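Local coordinates for protein amidase, hydantoinase/carbamoylase family (Burkholderia ambifaria, PDB 5TP4) that probably hydrolyses N-carbamoyl-L-amino acids, as a zinc-dependent member of the peptidase M20 family that binds two zinc ions per subunit, at residues B[74-79]-B[84-89]; B[199-204]-B[364-369]; B[255-260]-B[270-275]. All blocks are in the same frame, centred on the assembly; numbering follows the deposited sequence.

Contacts 1 and 2 lie in the part of the chain that carries the zinc site, contact 3 in the domain that pairs with the second subunit; the centres of contacts 1 and 3 are about 45 Å apart, on opposite sides of the chain's centre. Contact 1, buried though far from that centre, joins two strands of a sheet across a third, through apolar tips at one end and a hydrated arginine at the other. Contact 2, the most central but only partly buried, brings together two loops close to zinc, mostly through water. Contact 3 is buried and purely apolar between its segments, a helix against a strand. Contacts 2 and 3 both reach the second subunit, whereas contact 1 does not.

Contact 1 of 3, residues B[74-79]-B[84-89]; sequences FARRDG and AAPVLI. With EDO (1,2-ethanediol), chain U.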
ATOM      1  N   PHE B  74     -41.203  -9.715  11.942  1.00 11.04           N
ATOM      2  CA  PHE B  74     -41.503 -10.241  13.271  1.00 11.52           C
ATOM      3  C   PHE B  74     -42.488 -11.388  13.209  1.00 10.13           C
ATOM      4  O   PHE B  74     -43.546 -11.263  12.599  1.00 13.90           O
ATOM      5  CB  PHE B  74     -42.140  -9.168  14.149  1.00  8.79           C
ATOM      6  CG  PHE B  74     -41.193  -8.077  14.511  1.00 11.25           C
ATOM      7  CD1 PHE B  74     -41.063  -6.966  13.682  1.00 12.76           C
ATOM      8  CD2 PHE B  74     -40.426  -8.163  15.668  1.00 12.85           C
ATOM      9  CE1 PHE B  74     -40.177  -5.962  14.019  1.00 10.30           C
ATOM     10  CE2 PHE B  74     -39.540  -7.139  16.012  1.00 13.34           C
ATOM     11  CZ  PHE B  74     -39.405  -6.055  15.174  1.00 12.36           C
ATOM     12  N   ALA B  75     -42.172 -12.478  13.885  1.00  7.18           N
ATOM     13  CA  ALA B  75     -43.109 -13.586  14.057  1.00  7.39           C
ATOM     14  C   ALA B  75     -43.448 -13.685  15.540  1.00  9.66           C
ATOM     15  O   ALA B  75     -42.550 -13.642  16.395  1.00 13.53           O
ATOM     16  CB  ALA B  75     -42.506 -14.906  13.563  1.00  7.22           C
ATOM     17  N   ARG B  76     -44.735 -13.824  15.851  1.00  8.34           N
ATOM     18  CA  ARG B  76     -45.223 -13.717  17.221  1.00 11.70           C
ATOM     19  C   ARG B  76     -45.832 -15.027  17.695  1.00 13.84           C
ATOM     20  O   ARG B  76     -46.653 -15.625  16.995  1.00 12.01           O
ATOM     21  CB  ARG B  76     -46.270 -12.612  17.305  1.00 11.62           C
ATOM     22  CG  ARG B  76     -47.075 -12.571  18.601  1.00 14.56           C
ATOM     23  CD  ARG B  76     -46.321 -11.950  19.748  1.00 19.63           C
ATOM     24  NE  ARG B  76     -47.258 -11.744  20.856  1.00 18.56           N
ATOM     25  CZ  ARG B  76     -47.205 -10.738  21.718  1.00 15.48           C
ATOM     26  NH1 ARG B  76     -46.238  -9.829  21.632  1.00 17.36           N
ATOM     27  NH2 ARG B  76     -48.120 -10.668  22.679  1.00 18.99           N
ATOM     28  N   ARG B  77     -45.438 -15.459  18.899  1.00  8.34           N
ATOM     29  CA  ARG B  77     -46.070 -16.571  19.605  1.00  8.75           C
ATOM     30  C   ARG B  77     -46.532 -16.061  20.965  1.00 10.88           C
ATOM     31  O   ARG B  77     -45.707 -15.854  21.857  1.00 12.79           O
ATOM     32  CB  ARG B  77     -45.096 -17.738  19.788  1.00  8.46           C
ATOM     33  CG  ARG B  77     -45.716 -18.988  20.409  1.00 10.74           C
ATOM     34  CD  ARG B  77     -44.647 -20.084  20.470  1.00 11.40           C
ATOM     35  NE  ARG B  77     -45.189 -21.438  20.621  1.00 13.91           N
ATOM     36  CZ  ARG B  77     -45.394 -22.053  21.782  1.00 17.54           C
ATOM     37  NH1 ARG B  77     -45.166 -21.424  22.935  1.00 13.84           N
ATOM     38  NH2 ARG B  77     -45.835 -23.306  21.788  1.00 16.14           N
ATOM     39  N   ASP B  78     -47.840 -15.885  21.122  1.00  9.80           N
ATOM     40  CA  ASP B  78     -48.388 -15.329  22.354  1.00 10.33           C
ATOM     41  C   ASP B  78     -48.026 -16.215  23.538  1.00 10.50           C
ATOM     42  O   ASP B  78     -47.888 -17.434  23.410  1.00 13.79           O
ATOM     43  CB  ASP B  78     -49.907 -15.263  22.277  1.00 16.01           C
ATOM     44  CG  ASP B  78     -50.427 -14.159  21.371  1.00 14.33           C
ATOM     45  OD1 ASP B  78     -49.696 -13.193  21.053  1.00 14.10           O
ATOM     46  OD2 ASP B  78     -51.619 -14.258  21.037  1.00 17.72           O
ATOM     47  N   GLY B  79     -47.920 -15.599  24.713  1.00 13.15           N
ATOM     48  CA  GLY B  79     -47.829 -16.322  25.954  1.00 12.24           C
ATOM     49  C   GLY B  79     -49.129 -16.189  26.727  1.00 16.10           C
ATOM     50  O   GLY B  79     -50.110 -15.604  26.270  1.00 17.39           O
ATOM     51  N   ALA B  84     -47.757  -8.807  28.902  1.00 17.60           N
ATOM     52  CA  ALA B  84     -46.298  -8.794  29.030  1.00 16.90           C
ATOM     53  C   ALA B  84     -45.587  -8.482  27.716  1.00 17.85           C
ATOM     54  O   ALA B  84     -46.011  -8.896  26.632  1.00 18.86           O
ATOM     55  CB  ALA B  84     -45.801 -10.140  29.558  1.00 21.14           C
ATOM     56  N   ALA B  85     -44.482  -7.743  27.824  1.00 14.36           N
ATOM     57  CA  ALA B  85     -43.607  -7.524  26.687  1.00 11.74           C
ATOM     58  C   ALA B  85     -42.930  -8.836  26.291  1.00 13.76           C
ATOM     59  O   ALA B  85     -42.693  -9.699  27.145  1.00 13.45           O
ATOM     60  CB  ALA B  85     -42.546  -6.482  27.031  1.00 12.72           C
ATOM     61  N   PRO B  86     -42.607  -9.002  25.011  1.00 10.70           N
ATOM     62  CA  PRO B  86     -42.043 -10.271  24.536  1.00 11.46           C
ATOM     63  C   PRO B  86     -40.560 -10.421  24.849  1.00 10.69           C
ATOM     64  O   PRO B  86     -39.810  -9.454  25.012  1.00 12.55           O
ATOM     65  CB  PRO B  86     -42.284 -10.205  23.022  1.00 14.33           C
ATOM     66  CG  PRO B  86     -42.213  -8.727  22.702  1.00 12.34           C
ATOM     67  CD  PRO B  86     -42.838  -8.050  23.909  1.00 11.60           C
ATOM     68  N   VAL B  87     -40.154 -11.683  24.910  1.00  9.45           N
ATOM     69  CA  VAL B  87     -38.759 -12.065  24.791  1.00 10.30           C
ATOM     70  C   VAL B  87     -38.511 -12.265  23.305  1.00  9.28           C
ATOM     71  O   VAL B  87     -39.227 -13.032  22.650  1.00 10.83           O
ATOM     72  CB  VAL B  87     -38.468 -13.342  25.585  1.00  8.22           C
ATOM     73  CG1 VAL B  87     -37.026 -13.826  25.276  1.00 10.84           C
ATOM     74  CG2 VAL B  87     -38.711 -13.085  27.058  1.00  8.89           C
ATOM     75  N   LEU B  88     -37.512 -11.564  22.772  1.00  7.87           N
ATOM     76  CA  LEU B  88     -37.292 -11.485  21.334  1.00  9.85           C
ATOM     77  C   LEU B  88     -36.031 -12.262  21.011  1.00 13.20           C
ATOM     78  O   LEU B  88     -35.007 -12.068  21.661  1.00 14.63           O
ATOM     79  CB  LEU B  88     -37.172 -10.014  20.924  1.00 14.51           C
ATOM     80  CG  LEU B  88     -37.090  -9.479  19.503  1.00 20.94           C
ATOM     81  CD1 LEU B  88     -38.264  -9.923  18.618  1.00 21.36           C
ATOM     82  CD2 LEU B  88     -37.034  -7.970  19.607  1.00 15.84           C
ATOM     83  N   ILE B  89     -36.124 -13.153  20.024  1.00 11.07           N
ATOM     84  CA  ILE B  89     -34.987 -13.894  19.488  1.00  8.05           C
ATOM     85  C   ILE B  89     -34.747 -13.351  18.095  1.00  8.02           C
ATOM     86  O   ILE B  89     -35.648 -13.410  17.258  1.00 10.66           O
ATOM     87  CB  ILE B  89     -35.292 -15.396  19.403  1.00  9.78           C
ATOM     88  CG1 ILE B  89     -35.581 -15.988  20.786  1.00 15.85           C
ATOM     89  CG2 ILE B  89     -34.157 -16.151  18.672  1.00  9.26           C
ATOM     90  CD1 ILE B  89     -35.977 -17.473  20.708  1.00 14.58           C
TER
HETATM   91  C1  EDO U 506     -50.081 -18.056  18.645  1.00 30.80           C
HETATM   92  O1  EDO U 506     -48.802 -18.690  18.805  1.00 27.67           O
HETATM   93  C2  EDO U 506     -49.905 -16.838  17.757  1.00 26.72           C
HETATM   94  O2  EDO U 506     -49.424 -15.789  18.597  1.00 23.03           O
HETATM   95  O   HOH W   1     -46.456  -7.876  23.962  1.00 27.10           O
HETATM   96  O   HOH W   2     -48.271  -9.522  25.374  1.00 28.62           O
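R76 reaches across from strand 73-77 to P86 and, through two waters, to A84 O. From CB, CG lies opposite the backbone N (chi1 168°), and the chain then bends at chi2 (78°), which carries the guanidinium over toward segment 84-89. CG passes near an ethanediol, probably from the crystallisation liquor, whose O2 accepts from D78 N at 3.0 Å and donates to R76 O. NE turns back to its own segment, forming a salt bridge with D78 OD1 at 2.8 Å (N-H...O 162°), the oxygen lying in the guanidinium plane and met almost in line with its C-O bond. NH1 comes within 4.2 Å of P86 CB and donates to water 1 at 3.0 Å, which in turn donates a hydrogen bond to A84 O at 2.9 Å. NH2 donates to water 2 at 2.9 Å, a second water beside the same carbonyl. Two residues earlier on the strand, the ring edge of F74 at CE2 meets L88 CD1 at 4.0 Å, the side chains crossing at about a right angle. Both lean on E130 and V132 of strand 129-133, which strands 73-77 and 87-91 flank in the sheet of the zinc-binding part; strand 87-91 leads into the zinc ligand H92. D78 at NE and E130, salt-bridged to NH1, balance the guanidinium's charge and probably restrict its rotation, while water links it to the loop.

Contact 2 of 3, residues B[199-204]-B[364-369]; sequences IEQGPV and AGHDAI
Q201 and H366 meet through van der Waals contact first: the amide oxygen OE1 of Q201 lies 3.2 Å from CE1 of H366, and the two side chains run antiparallel alongside each other with amide and ring planes 37° apart. The same oxygen touches the methyl CB of A364 at 3.8 Å. Q201 gets there with CG beside its backbone N and an extended chain beyond it, from a backbone in the left-handed region. Water supplies the polar links. One water donates to Q201 OE1 at 2.8 Å and to E200 O, and lies in the plane of the H366 ring, 2.7 Å from NE2. A second donates to OE1 and to G365 O, the latter at 2.7 Å, so OE1 is held by two donors. Charge and metal lie close by: Q201 NE2 makes a weak hydrogen bond to D103, a predicted zinc ligand, and the H366 ring meets that of the zinc ligand H198. G365 N binds the sulfonate of a MES molecule, probably from the crystallisation liquor, that may mark the substrate pocket. Among its neighbours, the loop 199-204 leaves strand 193-199 and enters helix 204-208, where E200 OE1 accepts V204 N at 2.9 Å, while Q201 O bonds T237 of the second subunit; the facing loop follows strand 357-362 and leads into helix 367-372, with H366 packed on strands 193-199 and 377-382.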
ATOM      1  N   ILE B 199     -22.861 -17.607  14.819  1.00 11.81           N
ATOM      2  CA  ILE B 199     -21.524 -18.194  14.754  1.00 12.49           C
ATOM      3  C   ILE B 199     -20.508 -17.162  15.243  1.00 12.71           C
ATOM      4  O   ILE B 199     -20.705 -15.950  15.123  1.00 11.06           O
ATOM      5  CB  ILE B 199     -21.180 -18.698  13.338  1.00 12.37           C
ATOM      6  CG1 ILE B 199     -21.268 -17.581  12.275  1.00 12.67           C
ATOM      7  CG2 ILE B 199     -22.064 -19.889  12.961  1.00 14.01           C
ATOM      8  CD1 ILE B 199     -20.562 -17.935  10.973  1.00 18.20           C
ATOM      9  N   GLU B 200     -19.418 -17.649  15.832  1.00 11.10           N
ATOM     10  CA  GLU B 200     -18.411 -16.756  16.422  1.00  9.97           C
ATOM     11  C   GLU B 200     -17.831 -15.752  15.426  1.00 12.85           C
ATOM     12  O   GLU B 200     -17.499 -14.621  15.805  1.00 14.35           O
ATOM     13  CB  GLU B 200     -17.266 -17.578  17.002  1.00  8.21           C
ATOM     14  CG  GLU B 200     -16.183 -16.687  17.596  1.00 10.38           C
ATOM     15  CD  GLU B 200     -14.960 -17.458  17.999  1.00 13.05           C
ATOM     16  OE1 GLU B 200     -13.869 -16.847  18.104  1.00 12.90           O
ATOM     17  OE2 GLU B 200     -15.100 -18.680  18.200  1.00 13.59           O
ATOM     18  N   GLN B 201     -17.639 -16.159  14.177  1.00 12.82           N
ATOM     19  CA  GLN B 201     -16.858 -15.412  13.173  1.00 14.15           C
ATOM     20  C   GLN B 201     -15.409 -15.183  13.601  1.00 13.38           C
ATOM     21  O   GLN B 201     -14.748 -14.245  13.139  1.00 14.01           O
ATOM     22  CB  GLN B 201     -17.512 -14.080  12.807  1.00 12.18           C
ATOM     23  CG  GLN B 201     -19.007 -14.209  12.463  1.00 13.11           C
ATOM     24  CD  GLN B 201     -19.607 -12.859  12.123  1.00 14.40           C
ATOM     25  OE1 GLN B 201     -19.658 -11.975  12.970  1.00 14.72           O
ATOM     26  NE2 GLN B 201     -20.052 -12.696  10.877  1.00 17.50           N
ATOM     27  N   GLY B 202     -14.903 -16.050  14.456  1.00 13.19           N
ATOM     28  CA  GLY B 202     -13.533 -15.997  14.921  1.00 13.62           C
ATOM     29  C   GLY B 202     -13.099 -17.413  15.255  1.00 11.49           C
ATOM     30  O   GLY B 202     -13.886 -18.357  15.173  1.00 15.70           O
ATOM     31  N   PRO B 203     -11.838 -17.589  15.645  1.00 13.52           N
ATOM     32  CA  PRO B 203     -11.261 -18.937  15.797  1.00 10.56           C
ATOM     33  C   PRO B 203     -11.260 -19.503  17.209  1.00 16.90           C
ATOM     34  O   PRO B 203     -10.826 -20.653  17.378  1.00 19.12           O
ATOM     35  CB  PRO B 203      -9.820 -18.702  15.320  1.00 11.01           C
ATOM     36  CG  PRO B 203      -9.533 -17.285  15.880  1.00 12.81           C
ATOM     37  CD  PRO B 203     -10.835 -16.522  15.846  1.00 15.56           C
ATOM     38  N   VAL B 204     -11.717 -18.744  18.213  1.00 14.23           N
ATOM     39  CA  VAL B 204     -11.442 -19.109  19.606  1.00 12.80           C
ATOM     40  C   VAL B 204     -12.182 -20.377  20.012  1.00 15.63           C
ATOM     41  O   VAL B 204     -11.594 -21.304  20.583  1.00 15.18           O
ATOM     42  CB  VAL B 204     -11.808 -17.951  20.552  1.00 11.66           C
ATOM     43  CG1 VAL B 204     -11.663 -18.426  21.995  1.00 14.92           C
ATOM     44  CG2 VAL B 204     -10.943 -16.746  20.258  1.00 12.24           C
ATOM     45  N   ALA B 364     -17.230  -8.621  16.313  1.00 13.22           N
ATOM     46  CA  ALA B 364     -17.808  -7.912  15.174  1.00 13.23           C
ATOM     47  C   ALA B 364     -19.220  -7.449  15.522  1.00 14.72           C
ATOM     48  O   ALA B 364     -19.798  -7.850  16.532  1.00 14.92           O
ATOM     49  CB  ALA B 364     -17.825  -8.791  13.911  1.00 14.94           C
ATOM     50  N   GLY B 365     -19.776  -6.604  14.656  1.00 14.43           N
ATOM     51  CA  GLY B 365     -21.088  -6.041  14.918  1.00 17.73           C
ATOM     52  C   GLY B 365     -22.201  -7.045  14.691  1.00 13.49           C
ATOM     53  O   GLY B 365     -22.090  -7.972  13.889  1.00 14.45           O
ATOM     54  N   HIS B 366     -23.279  -6.872  15.456  1.00  9.25           N
ATOM     55  CA  HIS B 366     -24.494  -7.662  15.323  1.00 11.60           C
ATOM     56  C   HIS B 366     -25.643  -6.758  15.694  1.00 13.66           C
ATOM     57  O   HIS B 366     -25.457  -5.756  16.390  1.00 10.47           O
ATOM     58  CB  HIS B 366     -24.524  -8.872  16.254  1.00 13.26           C
ATOM     59  CG  HIS B 366     -23.376  -9.794  16.036  1.00 12.97           C
ATOM     60  ND1 HIS B 366     -23.253 -10.558  14.893  1.00 15.18           N
ATOM     61  CD2 HIS B 366     -22.260 -10.011  16.767  1.00 12.21           C
ATOM     62  CE1 HIS B 366     -22.119 -11.238  14.948  1.00 12.56           C
ATOM     63  NE2 HIS B 366     -21.496 -10.921  16.069  1.00 12.02           N
ATOM     64  N   ASP B 367     -26.840  -7.145  15.267  1.00 10.06           N
ATOM     65  CA  ASP B 367     -28.017  -6.420  15.741  1.00 10.58           C
ATOM     66  C   ASP B 367     -28.084  -6.386  17.263  1.00  9.95           C
ATOM     67  O   ASP B 367     -28.568  -5.398  17.831  1.00  9.22           O
ATOM     68  CB  ASP B 367     -29.263  -7.069  15.167  1.00  9.42           C
ATOM     69  CG  ASP B 367     -29.365  -6.885  13.653  1.00 10.30           C
ATOM     70  OD1 ASP B 367     -29.429  -5.713  13.176  1.00 12.33           O
ATOM     71  OD2 ASP B 367     -29.375  -7.920  12.919  1.00 11.53           O
ATOM     72  N   ALA B 368     -27.619  -7.450  17.934  1.00 11.12           N
ATOM     73  CA  ALA B 368     -27.578  -7.453  19.399  1.00  9.30           C
ATOM     74  C   ALA B 368     -26.845  -6.247  19.976  1.00  8.74           C
ATOM     75  O   ALA B 368     -27.198  -5.785  21.065  1.00  9.74           O
ATOM     76  CB  ALA B 368     -26.918  -8.728  19.918  1.00  7.82           C
ATOM     77  N   ILE B 369     -25.817  -5.741  19.283  1.00  9.08           N
ATOM     78  CA  ILE B 369     -25.081  -4.569  19.776  1.00  9.22           C
ATOM     79  C   ILE B 369     -26.015  -3.373  19.944  1.00 12.80           C
ATOM     80  O   ILE B 369     -25.982  -2.645  20.963  1.00 11.10           O
ATOM     81  CB  ILE B 369     -23.923  -4.230  18.821  1.00  9.00           C
ATOM     82  CG1 ILE B 369     -22.905  -5.358  18.810  1.00 13.92           C
ATOM     83  CG2 ILE B 369     -23.283  -2.891  19.255  1.00 12.10           C
ATOM     84  CD1 ILE B 369     -22.262  -5.628  20.158  1.00 15.58           C
TER
HETATM   85  O   HOH W   3     -19.066 -12.058  15.661  1.00 17.47           O
HETATM   86  O   HOH W   4     -20.879  -9.577  12.020  1.00 18.49           O

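Contact 3 of 3, residues B[255-260]-B[270-275]; sequences LELERI and ATIGQA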
ATOM      1  N   LEU B 255       5.981  -1.717  14.939  1.00 14.74           N
ATOM      2  CA  LEU B 255       6.471  -2.609  15.982  1.00 17.00           C
ATOM      3  C   LEU B 255       6.267  -1.998  17.368  1.00 18.42           C
ATOM      4  O   LEU B 255       6.078  -2.737  18.351  1.00 14.23           O
ATOM      5  CB  LEU B 255       7.934  -2.967  15.692  1.00 22.84           C
ATOM      6  CG  LEU B 255       8.155  -3.774  14.379  1.00 19.81           C
ATOM      7  CD1 LEU B 255       9.554  -4.406  14.316  1.00 27.98           C
ATOM      8  CD2 LEU B 255       7.095  -4.878  14.177  1.00 19.79           C
ATOM      9  N   GLU B 256       6.259  -0.660  17.465  1.00 13.43           N
ATOM     10  CA  GLU B 256       5.845  -0.023  18.718  1.00 13.10           C
ATOM     11  C   GLU B 256       4.400  -0.352  19.025  1.00 10.77           C
ATOM     12  O   GLU B 256       4.043  -0.612  20.174  1.00 13.33           O
ATOM     13  CB  GLU B 256       6.012   1.493  18.648  1.00 11.95           C
ATOM     14  CG  GLU B 256       7.427   1.986  18.511  1.00 16.59           C
ATOM     15  CD  GLU B 256       8.254   1.817  19.776  1.00 28.86           C
ATOM     16  OE1 GLU B 256       7.679   1.817  20.894  1.00 28.06           O
ATOM     17  OE2 GLU B 256       9.494   1.707  19.637  1.00 38.52           O
ATOM     18  N   LEU B 257       3.552  -0.330  18.003  1.00 12.22           N
ATOM     19  CA  LEU B 257       2.156  -0.677  18.214  1.00 11.75           C
ATOM     20  C   LEU B 257       2.028  -2.114  18.704  1.00 13.03           C
ATOM     21  O   LEU B 257       1.261  -2.397  19.637  1.00 12.55           O
ATOM     22  CB  LEU B 257       1.376  -0.469  16.915  1.00 11.85           C
ATOM     23  CG  LEU B 257      -0.078  -0.936  16.960  1.00  9.53           C
ATOM     24  CD1 LEU B 257      -0.792  -0.199  18.110  1.00  8.67           C
ATOM     25  CD2 LEU B 257      -0.789  -0.704  15.607  1.00 11.86           C
ATOM     26  N   GLU B 258       2.781  -3.033  18.088  1.00 12.80           N
ATOM     27  CA  GLU B 258       2.769  -4.418  18.553  1.00  9.93           C
ATOM     28  C   GLU B 258       3.154  -4.516  20.026  1.00 12.22           C
ATOM     29  O   GLU B 258       2.533  -5.273  20.788  1.00 17.59           O
ATOM     30  CB  GLU B 258       3.711  -5.253  17.676  1.00 14.96           C
ATOM     31  CG  GLU B 258       3.390  -6.699  17.689  1.00 21.66           C
ATOM     32  CD  GLU B 258       4.181  -7.446  16.622  1.00 22.77           C
ATOM     33  OE1 GLU B 258       5.303  -7.007  16.292  1.00 24.08           O
ATOM     34  OE2 GLU B 258       3.651  -8.443  16.116  1.00 25.55           O
ATOM     35  N   ARG B 259       4.148  -3.737  20.459  1.00 14.33           N
ATOM     36  CA  ARG B 259       4.560  -3.770  21.861  1.00 17.88           C
ATOM     37  C   ARG B 259       3.478  -3.191  22.772  1.00 15.54           C
ATOM     38  O   ARG B 259       3.210  -3.734  23.847  1.00 15.76           O
ATOM     39  CB  ARG B 259       5.878  -3.015  22.050  1.00 20.80           C
ATOM     40  CG  ARG B 259       6.208  -2.753  23.523  1.00 31.98           C
ATOM     41  CD  ARG B 259       7.328  -1.735  23.721  1.00 37.88           C
ATOM     42  NE  ARG B 259       6.995  -0.432  23.148  1.00 40.28           N
ATOM     43  CZ  ARG B 259       6.238   0.479  23.752  1.00 39.64           C
ATOM     44  NH1 ARG B 259       5.734   0.227  24.953  1.00 37.20           N
ATOM     45  NH2 ARG B 259       5.986   1.641  23.158  1.00 33.95           N
ATOM     46  N   ILE B 260       2.862  -2.082  22.369  1.00 14.59           N
ATOM     47  CA  ILE B 260       1.783  -1.490  23.165  1.00 12.31           C
ATOM     48  C   ILE B 260       0.641  -2.484  23.356  1.00 14.91           C
ATOM     49  O   ILE B 260       0.133  -2.654  24.470  1.00 14.76           O
ATOM     50  CB  ILE B 260       1.310  -0.172  22.518  1.00 10.85           C
ATOM     51  CG1 ILE B 260       2.408   0.887  22.676  1.00 15.26           C
ATOM     52  CG2 ILE B 260      -0.013   0.306  23.119  1.00 11.40           C
ATOM     53  CD1 ILE B 260       2.266   2.060  21.742  1.00 15.61           C
ATOM     54  N   ALA B 270      -4.794  -4.803  18.024  1.00 10.13           N
ATOM     55  CA  ALA B 270      -4.551  -3.746  17.053  1.00  9.08           C
ATOM     56  C   ALA B 270      -4.160  -4.354  15.724  1.00 11.17           C
ATOM     57  O   ALA B 270      -3.466  -5.372  15.664  1.00 12.13           O
ATOM     58  CB  ALA B 270      -3.458  -2.770  17.495  1.00 13.30           C
ATOM     59  N   THR B 271      -4.582  -3.680  14.664  1.00 12.05           N
ATOM     60  CA  THR B 271      -4.462  -4.189  13.309  1.00 12.62           C
ATOM     61  C   THR B 271      -4.150  -3.026  12.389  1.00 12.91           C
ATOM     62  O   THR B 271      -4.898  -2.046  12.368  1.00 11.95           O
ATOM     63  CB  THR B 271      -5.774  -4.838  12.856  1.00 14.27           C
ATOM     64  OG1 THR B 271      -6.266  -5.738  13.857  1.00 13.51           O
ATOM     65  CG2 THR B 271      -5.564  -5.577  11.531  1.00 15.49           C
ATOM     66  N   ILE B 272      -3.089  -3.152  11.587  1.00 10.96           N
ATOM     67  CA  ILE B 272      -2.821  -2.206  10.517  1.00  9.20           C
ATOM     68  C   ILE B 272      -3.290  -2.904   9.245  1.00 12.02           C
ATOM     69  O   ILE B 272      -2.610  -3.787   8.704  1.00 12.96           O
ATOM     70  CB  ILE B 272      -1.350  -1.796  10.457  1.00 10.23           C
ATOM     71  CG1 ILE B 272      -0.989  -1.020  11.749  1.00  9.61           C
ATOM     72  CG2 ILE B 272      -1.099  -0.959   9.196  1.00 11.86           C
ATOM     73  CD1 ILE B 272       0.517  -0.702  11.844  1.00 12.46           C
ATOM     74  N   GLY B 273      -4.486  -2.539   8.807  1.00 11.31           N
ATOM     75  CA  GLY B 273      -5.122  -3.204   7.684  1.00 12.42           C
ATOM     76  C   GLY B 273      -4.909  -2.563   6.328  1.00 13.02           C
ATOM     77  O   GLY B 273      -5.054  -3.234   5.304  1.00 13.47           O
ATOM     78  N   GLN B 274      -4.593  -1.273   6.282  1.00 12.60           N
ATOM     79  CA  GLN B 274      -4.276  -0.614   5.026  1.00 11.19           C
ATOM     80  C   GLN B 274      -2.980   0.145   5.199  1.00 13.81           C
ATOM     81  O   GLN B 274      -2.723   0.689   6.277  1.00 13.14           O
ATOM     82  CB  GLN B 274      -5.379   0.379   4.580  1.00 13.13           C
ATOM     83  CG  GLN B 274      -6.752  -0.239   4.484  1.00 16.24           C
ATOM     84  CD  GLN B 274      -7.816   0.753   4.052  1.00 26.61           C
ATOM     85  OE1 GLN B 274      -7.591   1.970   4.013  1.00 30.05           O
ATOM     86  NE2 GLN B 274      -8.980   0.236   3.710  1.00 27.43           N
ATOM     87  N   ALA B 275      -2.138   0.120   4.165  1.00 11.49           N
ATOM     88  CA  ALA B 275      -0.873   0.830   4.255  1.00 12.01           C
ATOM     89  C   ALA B 275      -0.282   0.965   2.868  1.00 15.95           C
ATOM     90  O   ALA B 275      -0.425   0.059   2.026  1.00 15.65           O
ATOM     91  CB  ALA B 275       0.116   0.116   5.194  1.00 14.38           C
TER
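E256 OE1 is gripped side-on by R259, one helical turn on: NH2 bonds it at 2.8 Å (N-H...O 156°), nearly end-on to the C-O bond, and NE at 3.3 Å from above the carboxylate plane. R316 of helix 300-321 adds a further salt bridge to the same oxygen, tying the two helices together. Across to segment 270-275 the chemistry is apolar, and it is carried by L257. Its chi1 of 174° swings CG away from the backbone N, sending both methyls to the strand: CD1 rests on A270 CB at 3.8 Å, and CD2 lies alongside I272 CG1 at 3.9 Å. L257 and I272 run past one another in opposite directions, while A270 CB also sits 3.9 Å from L257 CD2, between the branches. Helices 246-262 and 300-321 belong to the ferredoxin-like dimerisation domain known from M20 enzymes, in the order strand-helix-strand-strand-helix-strand; strand 288-297 continues the apolar layer, V293 touching L257, L295 touching A270 and F291 touching I272. At the interface with the second subunit, L255 packs on its counterpart there, E258 forms a salt bridge with R321 of that subunit, and T271 OG1 is hydrogen-bonded to NH1 of its R243.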